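Local coordinates for SusD homolog (Bacteroides thetaiotaomicron, PDB 3EHM), which probably binds mucin O-glycans as a SusD-type outer-membrane lipoprotein, serving their use as nutrients by this gut bacterium, at residues T55-S60 with N258-S263; R214-D219 with A355-I360. One frame throughout, in Å; residues are numbered along the deposited sequence.

Overall arrangement
Followed from the N terminus, the chain makes the first half of contact 1 at 55-60, which runs from helix 47-57 into the loop beyond; the contact is completed 198 residues later, where 258-263 leads into helix 261-266. Inside that closure lies 214-219, at the end of helix 197-215; its partner 355-360, at the end of helix 344-356, follows both halves of contact 1. The two closures therefore cross rather than nest. They sit on opposite sides of the chain's centre, with centres 32 Å apart and nearest atoms about 12 Å apart. Helix 449-459 is their shared scaffold, touched by Asp56 and Ser60 of contact 1 and by Arg214, His216 and Phe217 of contact 2.

Contact 1 (T55-S60 with N258-S263); sequences TDLISS and NSMLAS
Leu57 and Met260 bring the two backbones nearest, their CA atoms 7.7 Å apart, where the last turn of helix 47-57 faces the turn that leads into helix 261-266. Leu57 carries the contact. With CG anti to its own carbonyl carbon (chi1 -47°), the side chain extends toward the second segment and its two methyl groups divide the work. CD1 rests against Ser263 CB at 3.7 Å and also approaches Met260 CA. The other methyl, CD2, lies 4.2 Å from CE of Met260, which is present as selenomethionine; a bend at its last torsion (chi3 68°) brings that methyl back to the leucine. Ser263 offers carbon to Leu57 while its hydroxyl is engaged by Thr270 and by Gln53 of helix 47-57, a polar tie beside the apolar one.

Each segment also has its own internal hydrogen bonds. Asn258 makes an Asx turn: its OD1 accepts from Met260 N at 2.8 Å, with the donor tilted 24° from the carbonyl plane, inside a type I turn from Asn258 to Leu261. On the opposing segment, Ser60 OG donates to a lone pair of Thr55 O over 2.8 Å, and the side chain of Thr55 gives its OG1 proton to the anti side of Asp56 OD1 at 2.6 Å. That same carboxylate oxygen forms a salt bridge with Arg135, which would favour its charged form. The chemistry implies a division of labour: the bonds to Met260 N and Thr55 O are likely to hold the backbone of each segment, and the buried meeting between them rests on carbon-to-carbon packing.

Contact 2 (R214-D219 with A355-I360); sequences RVHFID and ALYNLI
Tyr357, the first residue beyond helix 344-356 to leave helical geometry, meets both His216 and Phe217 with its ring. His216, its CG set between backbone N and carbonyl carbon (chi1 90°), brings CE1 over one face toward the rim, 3.6 Å from Tyr357 CG, and the two rings are inclined at 41°. Phe217 makes a T-shaped pair, its edge toward the tyrosine face, with centroids 5.0 Å apart and planes at 75°. Tyr357 OH in turn lies at the phenylalanine edge, 3.4 Å from Phe217 CZ. His216 CE1 lies between two ring faces, since it also sits over the centre of the Phe217 ring, and a hydrogen bond between NE2 and Glu353 OE2 would restrain the imidazole's rotation. Were Tyr357 cut back to an alanine, Phe217 would probably lose the face its edge points at and a gap would be likely beside His216 CE1.

Asn358 follows with positive phi, the C-prime residue of a Schellman motif, its N bonded to Ala355 O at 3.1 Å. Leu359 then sends CD1 across the base of the histidine, 3.6 Å from His216 CB. The whole is an aromatic cluster at a Schellman-terminated helix end, joining the ends of helices 344-356 and 197-215 within the largely helical SusD fold.

Contact 1 (T55-S60 with N258-S263)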
# COMPACT_ATOMS: atom_id res chain seq x y z
N THR A 55 -10.48 1.00 0.23
CA THR A 55 -9.10 1.38 -0.06
C THR A 55 -8.10 0.23 -0.08
O THR A 55 -7.23 0.18 -0.95
CB THR A 55 -8.58 2.41 0.97
OG1 THR A 55 -8.46 1.79 2.26
CG2 THR A 55 -9.53 3.59 1.08
N ASP A 56 -8.22 -0.69 0.87
CA ASP A 56 -7.27 -1.79 1.00
C ASP A 56 -7.72 -3.24 0.85
O ASP A 56 -7.10 -4.02 0.13
CB ASP A 56 -6.58 -1.68 2.37
CG ASP A 56 -5.65 -0.48 2.50
OD1 ASP A 56 -6.08 0.67 2.25
OD2 ASP A 56 -4.48 -0.70 2.86
N LEU A 57 -8.78 -3.61 1.55
CA LEU A 57 -9.22 -5.00 1.58
C LEU A 57 -9.85 -5.68 0.38
O LEU A 57 -9.37 -6.74 -0.03
CB LEU A 57 -10.13 -5.19 2.80
CG LEU A 57 -9.60 -4.60 4.11
CD1 LEU A 57 -10.49 -5.06 5.25
CD2 LEU A 57 -8.16 -5.04 4.35
N ILE A 58 -10.91 -5.12 -0.19
CA ILE A 58 -11.54 -5.80 -1.32
C ILE A 58 -11.06 -5.29 -2.67
O ILE A 58 -11.37 -5.88 -3.71
CB ILE A 58 -13.08 -5.70 -1.24
CG1 ILE A 58 -13.57 -4.32 -1.65
CG2 ILE A 58 -13.53 -6.00 0.19
CD1 ILE A 58 -15.09 -4.21 -1.72
N SER A 59 -10.28 -4.22 -2.66
CA SER A 59 -9.74 -3.66 -3.90
C SER A 59 -8.26 -4.00 -4.06
O SER A 59 -7.90 -5.12 -4.42
CB SER A 59 -9.96 -2.15 -3.93
OG SER A 59 -9.44 -1.53 -2.76
N SER A 60 -7.39 -3.02 -3.77
CA SER A 60 -5.95 -3.19 -3.90
C SER A 60 -5.39 -4.49 -3.33
O SER A 60 -4.65 -5.20 -4.01
CB SER A 60 -5.22 -2.00 -3.26
OG SER A 60 -5.54 -1.89 -1.88
N ASN A 258 -9.26 -1.72 15.26
CA ASN A 258 -8.63 -2.03 13.98
C ASN A 258 -9.73 -2.20 12.94
O ASN A 258 -10.67 -2.98 13.14
CB ASN A 258 -7.77 -3.29 14.07
CG ASN A 258 -7.00 -3.54 12.80
OD1 ASN A 258 -7.57 -3.96 11.80
ND2 ASN A 258 -5.70 -3.26 12.83
N SER A 259 -9.62 -1.47 11.85
CA SER A 259 -10.62 -1.48 10.79
C SER A 259 -10.69 -2.70 9.87
O SER A 259 -11.53 -2.74 8.98
CB SER A 259 -10.48 -0.20 9.97
OG SER A 259 -9.12 0.15 9.82
N MSE A 260 -9.81 -3.67 10.08
CA MSE A 260 -9.86 -4.89 9.27
C MSE A 260 -10.87 -5.86 9.87
O MSE A 260 -11.33 -6.78 9.20
CB MSE A 260 -8.50 -5.59 9.24
CG MSE A 260 -7.39 -4.85 8.53
SE MSE A 260 -5.78 -5.94 8.58
CE MSE A 260 -6.38 -7.36 7.42
N LEU A 261 -11.22 -5.65 11.13
CA LEU A 261 -12.16 -6.55 11.80
C LEU A 261 -13.54 -6.66 11.16
O LEU A 261 -14.07 -7.77 11.01
CB LEU A 261 -12.29 -6.16 13.27
CG LEU A 261 -11.02 -6.42 14.09
CD1 LEU A 261 -11.23 -5.99 15.54
CD2 LEU A 261 -10.69 -7.91 14.03
N ALA A 262 -14.13 -5.54 10.78
CA ALA A 262 -15.46 -5.57 10.17
C ALA A 262 -15.51 -6.54 8.98
O ALA A 262 -16.37 -7.42 8.93
CB ALA A 262 -15.86 -4.17 9.72
N SER A 263 -14.59 -6.39 8.03
CA SER A 263 -14.60 -7.27 6.86
C SER A 263 -14.14 -8.70 7.15
O SER A 263 -14.64 -9.65 6.54
CB SER A 263 -13.75 -6.67 5.74
OG SER A 263 -13.90 -7.43 4.56

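Contact 2 (R214-D219 with A355-I360)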
# COMPACT_ATOMS: atom_id res chain seq x y z
N ARG A 214 10.47 5.40 -6.61
CA ARG A 214 9.29 5.27 -7.46
C ARG A 214 9.49 5.93 -8.83
O ARG A 214 8.94 5.46 -9.82
CB ARG A 214 8.07 5.92 -6.80
CG ARG A 214 6.76 5.66 -7.55
CD ARG A 214 5.94 4.56 -6.87
NE ARG A 214 5.23 5.09 -5.71
CZ ARG A 214 5.18 4.49 -4.52
NH1 ARG A 214 5.81 3.34 -4.31
NH2 ARG A 214 4.48 5.05 -3.54
N VAL A 215 10.27 7.00 -8.89
CA VAL A 215 10.48 7.71 -10.15
C VAL A 215 11.77 7.42 -10.91
O VAL A 215 11.91 7.83 -12.05
CB VAL A 215 10.42 9.24 -9.95
CG1 VAL A 215 9.15 9.63 -9.21
CG2 VAL A 215 11.65 9.71 -9.20
N HIS A 216 12.71 6.70 -10.30
CA HIS A 216 13.99 6.46 -10.97
C HIS A 216 13.93 5.85 -12.37
O HIS A 216 14.75 6.19 -13.22
CB HIS A 216 14.94 5.67 -10.05
CG HIS A 216 14.85 4.18 -10.17
ND1 HIS A 216 15.55 3.47 -11.12
CD2 HIS A 216 14.19 3.26 -9.43
CE1 HIS A 216 15.33 2.18 -10.96
NE2 HIS A 216 14.51 2.02 -9.94
N PHE A 217 12.95 4.99 -12.64
CA PHE A 217 12.84 4.39 -13.97
C PHE A 217 12.35 5.40 -15.01
O PHE A 217 12.83 5.41 -16.15
CB PHE A 217 11.91 3.18 -13.95
CG PHE A 217 12.58 1.89 -13.55
CD1 PHE A 217 12.09 1.13 -12.50
CD2 PHE A 217 13.72 1.45 -14.23
CE1 PHE A 217 12.72 -0.06 -12.11
CE2 PHE A 217 14.36 0.26 -13.85
CZ PHE A 217 13.86 -0.49 -12.79
N ILE A 218 11.39 6.23 -14.63
CA ILE A 218 10.82 7.22 -15.54
C ILE A 218 11.63 8.52 -15.57
O ILE A 218 11.76 9.15 -16.62
CB ILE A 218 9.36 7.56 -15.14
CG1 ILE A 218 8.47 6.34 -15.37
CG2 ILE A 218 8.85 8.75 -15.96
CD1 ILE A 218 8.31 5.95 -16.83
N ASP A 219 12.17 8.91 -14.42
CA ASP A 219 12.95 10.14 -14.33
C ASP A 219 14.11 9.98 -13.35
O ASP A 219 14.02 10.41 -12.20
CB ASP A 219 12.06 11.30 -13.89
CG ASP A 219 12.65 12.66 -14.22
OD1 ASP A 219 13.86 12.85 -14.01
OD2 ASP A 219 11.89 13.54 -14.69
N ALA A 355 20.64 0.89 -4.69
CA ALA A 355 22.02 0.46 -4.90
C ALA A 355 22.15 -0.37 -6.17
O ALA A 355 23.15 -0.28 -6.88
CB ALA A 355 22.49 -0.35 -3.69
N LEU A 356 21.13 -1.16 -6.46
CA LEU A 356 21.13 -2.01 -7.65
C LEU A 356 21.23 -1.17 -8.93
O LEU A 356 21.82 -1.60 -9.92
CB LEU A 356 19.87 -2.87 -7.69
CG LEU A 356 19.72 -3.87 -8.84
CD1 LEU A 356 20.85 -4.88 -8.80
CD2 LEU A 356 18.37 -4.58 -8.74
N TYR A 357 20.66 0.03 -8.90
CA TYR A 357 20.70 0.91 -10.06
C TYR A 357 21.69 2.07 -9.90
O TYR A 357 21.58 3.09 -10.57
CB TYR A 357 19.29 1.42 -10.37
CG TYR A 357 18.42 0.33 -10.95
CD1 TYR A 357 18.49 -0.00 -12.30
CD2 TYR A 357 17.59 -0.44 -10.12
CE1 TYR A 357 17.77 -1.08 -12.82
CE2 TYR A 357 16.87 -1.52 -10.63
CZ TYR A 357 16.97 -1.84 -11.98
OH TYR A 357 16.28 -2.92 -12.48
N ASN A 358 22.65 1.88 -9.01
CA ASN A 358 23.70 2.87 -8.76
C ASN A 358 23.25 4.28 -8.37
O ASN A 358 23.89 5.26 -8.74
CB ASN A 358 24.61 2.98 -9.98
CG ASN A 358 25.60 1.84 -10.07
OD1 ASN A 358 25.22 0.67 -10.14
ND2 ASN A 358 26.88 2.17 -10.07
N LEU A 359 22.17 4.38 -7.61
CA LEU A 359 21.69 5.69 -7.18
C LEU A 359 22.35 6.04 -5.84
O LEU A 359 22.52 7.21 -5.51
CB LEU A 359 20.16 5.67 -7.03
CG LEU A 359 19.38 5.27 -8.29
CD1 LEU A 359 17.89 5.37 -8.01
CD2 LEU A 359 19.76 6.17 -9.44
N ILE A 360 22.73 5.01 -5.09
CA ILE A 360 23.40 5.18 -3.81
C ILE A 360 24.52 4.14 -3.72
O ILE A 360 24.59 3.23 -4.55
CB ILE A 360 22.46 4.95 -2.61
CG1 ILE A 360 21.99 3.49 -2.59
CG2 ILE A 360 21.27 5.89 -2.68
CD1 ILE A 360 21.17 3.12 -1.36